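Local structure of endoglucanase (Humicola insolens, 1DYS) at residues A[265-270]-A[304-309]. The protein hydrolyses internal beta-1,4-glucosidic linkages of cellulose as a family 6 endoglucanase, taking part in the breakdown of plant biomass. Numbering follows the deposited sequence.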
loop_
_atom_site.group_PDB
_atom_site.type_symbol
_atom_site.label_atom_id
_atom_site.label_comp_id
_atom_site.label_asym_id
_atom_site.label_seq_id
_atom_site.Cartn_x
_atom_site.Cartn_y
_atom_site.Cartn_z
ATOM N N ILE A 265 17.970 18.466 5.046
ATOM C CA ILE A 265 18.361 17.125 5.513
ATOM C C ILE A 265 17.394 16.655 6.586
ATOM O O ILE A 265 17.107 17.332 7.555
ATOM C CB ILE A 265 19.760 17.133 6.170
ATOM C CG1 ILE A 265 20.801 17.433 5.087
ATOM C CG2 ILE A 265 20.101 15.773 6.791
ATOM C CD1 ILE A 265 22.242 17.306 5.457
ATOM N N ASP A 266 16.817 15.464 6.380
ATOM C CA ASP A 266 15.815 14.939 7.306
ATOM C C ASP A 266 16.547 14.505 8.586
ATOM O O ASP A 266 17.580 13.833 8.470
ATOM C CB ASP A 266 15.206 13.659 6.698
ATOM C CG ASP A 266 13.890 13.230 7.331
ATOM O OD1 ASP A 266 13.371 13.808 8.308
ATOM O OD2 ASP A 266 13.309 12.216 6.821
ATOM N N GLN A 267 16.005 14.895 9.736
ATOM C CA GLN A 267 16.484 14.366 11.009
ATOM C C GLN A 267 15.266 13.897 11.791
ATOM O O GLN A 267 15.290 13.807 13.006
ATOM C CB GLN A 267 17.276 15.372 11.875
ATOM C CG GLN A 267 18.641 15.739 11.304
ATOM C CD GLN A 267 19.638 14.592 11.434
ATOM O OE1 GLN A 267 20.304 14.452 12.464
ATOM N NE2 GLN A 267 19.715 13.789 10.405
ATOM N N SER A 268 14.187 13.471 11.079
ATOM C CA SER A 268 12.998 12.964 11.763
ATOM C C SER A 268 13.324 11.783 12.654
ATOM O O SER A 268 12.731 11.627 13.730
ATOM C CB SER A 268 11.948 12.512 10.727
ATOM O OG SER A 268 12.551 11.527 9.859
ATOM N N ARG A 269 14.251 10.933 12.263
ATOM C CA ARG A 269 14.667 9.781 13.073
ATOM C C ARG A 269 16.183 9.660 12.948
ATOM O O ARG A 269 16.707 9.807 11.850
ATOM C CB ARG A 269 14.072 8.475 12.512
ATOM C CG ARG A 269 12.547 8.464 12.531
ATOM C CD ARG A 269 11.933 7.156 12.058
ATOM N NE ARG A 269 12.254 6.937 10.627
ATOM C CZ ARG A 269 11.832 5.850 9.993
ATOM N NH1 ARG A 269 11.146 4.912 10.612
ATOM N NH2 ARG A 269 12.140 5.678 8.690
ATOM N N VAL A 270 16.895 9.484 14.055
ATOM C CA VAL A 270 18.336 9.307 14.054
ATOM C C VAL A 270 18.675 8.026 14.831
ATOM O O VAL A 270 18.239 7.880 15.965
ATOM C CB VAL A 270 19.036 10.522 14.705
ATOM C CG1 VAL A 270 20.552 10.295 14.663
ATOM C CG2 VAL A 270 18.756 11.824 13.973
ATOM N N ASP A 304 20.620 24.429 3.615
ATOM C CA ASP A 304 19.581 25.371 3.901
ATOM C C ASP A 304 18.853 25.130 5.238
ATOM O O ASP A 304 18.483 26.039 5.980
ATOM C CB ASP A 304 18.468 25.406 2.836
ATOM C CG ASP A 304 18.833 26.147 1.569
ATOM O OD1 ASP A 304 19.777 26.961 1.565
ATOM O OD2 ASP A 304 18.159 25.932 0.533
ATOM N N ALA A 305 18.536 23.873 5.543
ATOM C CA ALA A 305 17.790 23.621 6.770
ATOM C C ALA A 305 17.815 22.153 7.163
ATOM O O ALA A 305 18.012 21.265 6.324
ATOM C CB ALA A 305 16.330 24.065 6.608
ATOM N N ILE A 306 17.675 21.938 8.459
ATOM C CA ILE A 306 17.403 20.592 8.973
ATOM C C ILE A 306 15.882 20.558 9.045
ATOM O O ILE A 306 15.273 21.542 9.468
ATOM C CB ILE A 306 18.029 20.282 10.359
ATOM C CG1 ILE A 306 19.533 20.134 10.127
ATOM C CG2 ILE A 306 17.378 19.036 10.968
ATOM C CD1 ILE A 306 20.457 20.249 11.312
ATOM N N VAL A 307 15.238 19.548 8.455
ATOM C CA VAL A 307 13.796 19.397 8.468
ATOM C C VAL A 307 13.406 17.999 8.949
ATOM O O VAL A 307 14.274 17.137 9.229
ATOM C CB VAL A 307 13.196 19.619 7.037
ATOM C CG1 VAL A 307 13.422 21.062 6.592
ATOM C CG2 VAL A 307 13.851 18.613 6.087
ATOM N N TRP A 308 12.124 17.748 9.194
ATOM C CA TRP A 308 11.583 16.398 9.373
ATOM C C TRP A 308 10.699 16.104 8.138
ATOM O O TRP A 308 9.771 16.867 7.810
ATOM C CB TRP A 308 10.748 16.168 10.616
ATOM C CG TRP A 308 11.441 16.183 11.931
ATOM C CD1 TRP A 308 12.714 16.559 12.187
ATOM C CD2 TRP A 308 10.863 15.758 13.169
ATOM N NE1 TRP A 308 12.994 16.392 13.543
ATOM C CE2 TRP A 308 11.872 15.919 14.150
ATOM C CE3 TRP A 308 9.600 15.267 13.540
ATOM C CZ2 TRP A 308 11.593 15.617 15.491
ATOM C CZ3 TRP A 308 9.344 14.973 14.859
ATOM C CH2 TRP A 308 10.360 15.127 15.816
ATOM N N VAL A 309 11.047 14.996 7.461
ATOM C CA VAL A 309 10.269 14.651 6.257
ATOM C C VAL A 309 9.498 13.367 6.540
ATOM O O VAL A 309 8.290 13.387 6.505
ATOM C CB VAL A 309 11.243 14.510 5.079
ATOM C CG1 VAL A 309 10.435 14.305 3.798
ATOM C CG2 VAL A 309 12.167 15.714 4.930
#
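Ala305 O takes the first bond of a parallel strand pair, from Ile265 N at 3.1 Å. Ile306 pairs with Ile265 across the parallel bridge. Ile306 CG2, anti to the backbone N, meets Gln267 CG at 3.5 Å. Val307 continues the pairing: its N donates to Ile265 O, and its O accepts from Gln267 N at 2.9 Å. At Trp308 the strand has ended. Ser268 CA sits over one face of the indole, 3.6 Å from the centroid of the Trp308 five-membered ring, a CH-pi contact. Trp308 NE1 bonds to Gln292 O. Val309 N donates to Asp266 OD1 at 2.7 Å, from well above the carboxylate plane. Ser268 N and OG bond to the same oxygen, so three donors grip Asp266 OD1. Asp266 OD2 accepts from Ser221 N and Lys310 N. With an alanine here, the amides of Val309 and Ser268 would probably lose their shared acceptor, and the Ser268 hydroxyl its mate. The bond from Ser268 N to Asp266 OD1 closes an Asx turn. Lys310 and Trp52, probable substrate-binding residues, lie close by, consistent with a place beside the substrate-binding cleft at the C-terminal ends of the parallel strands, as in the distorted barrel of family 6.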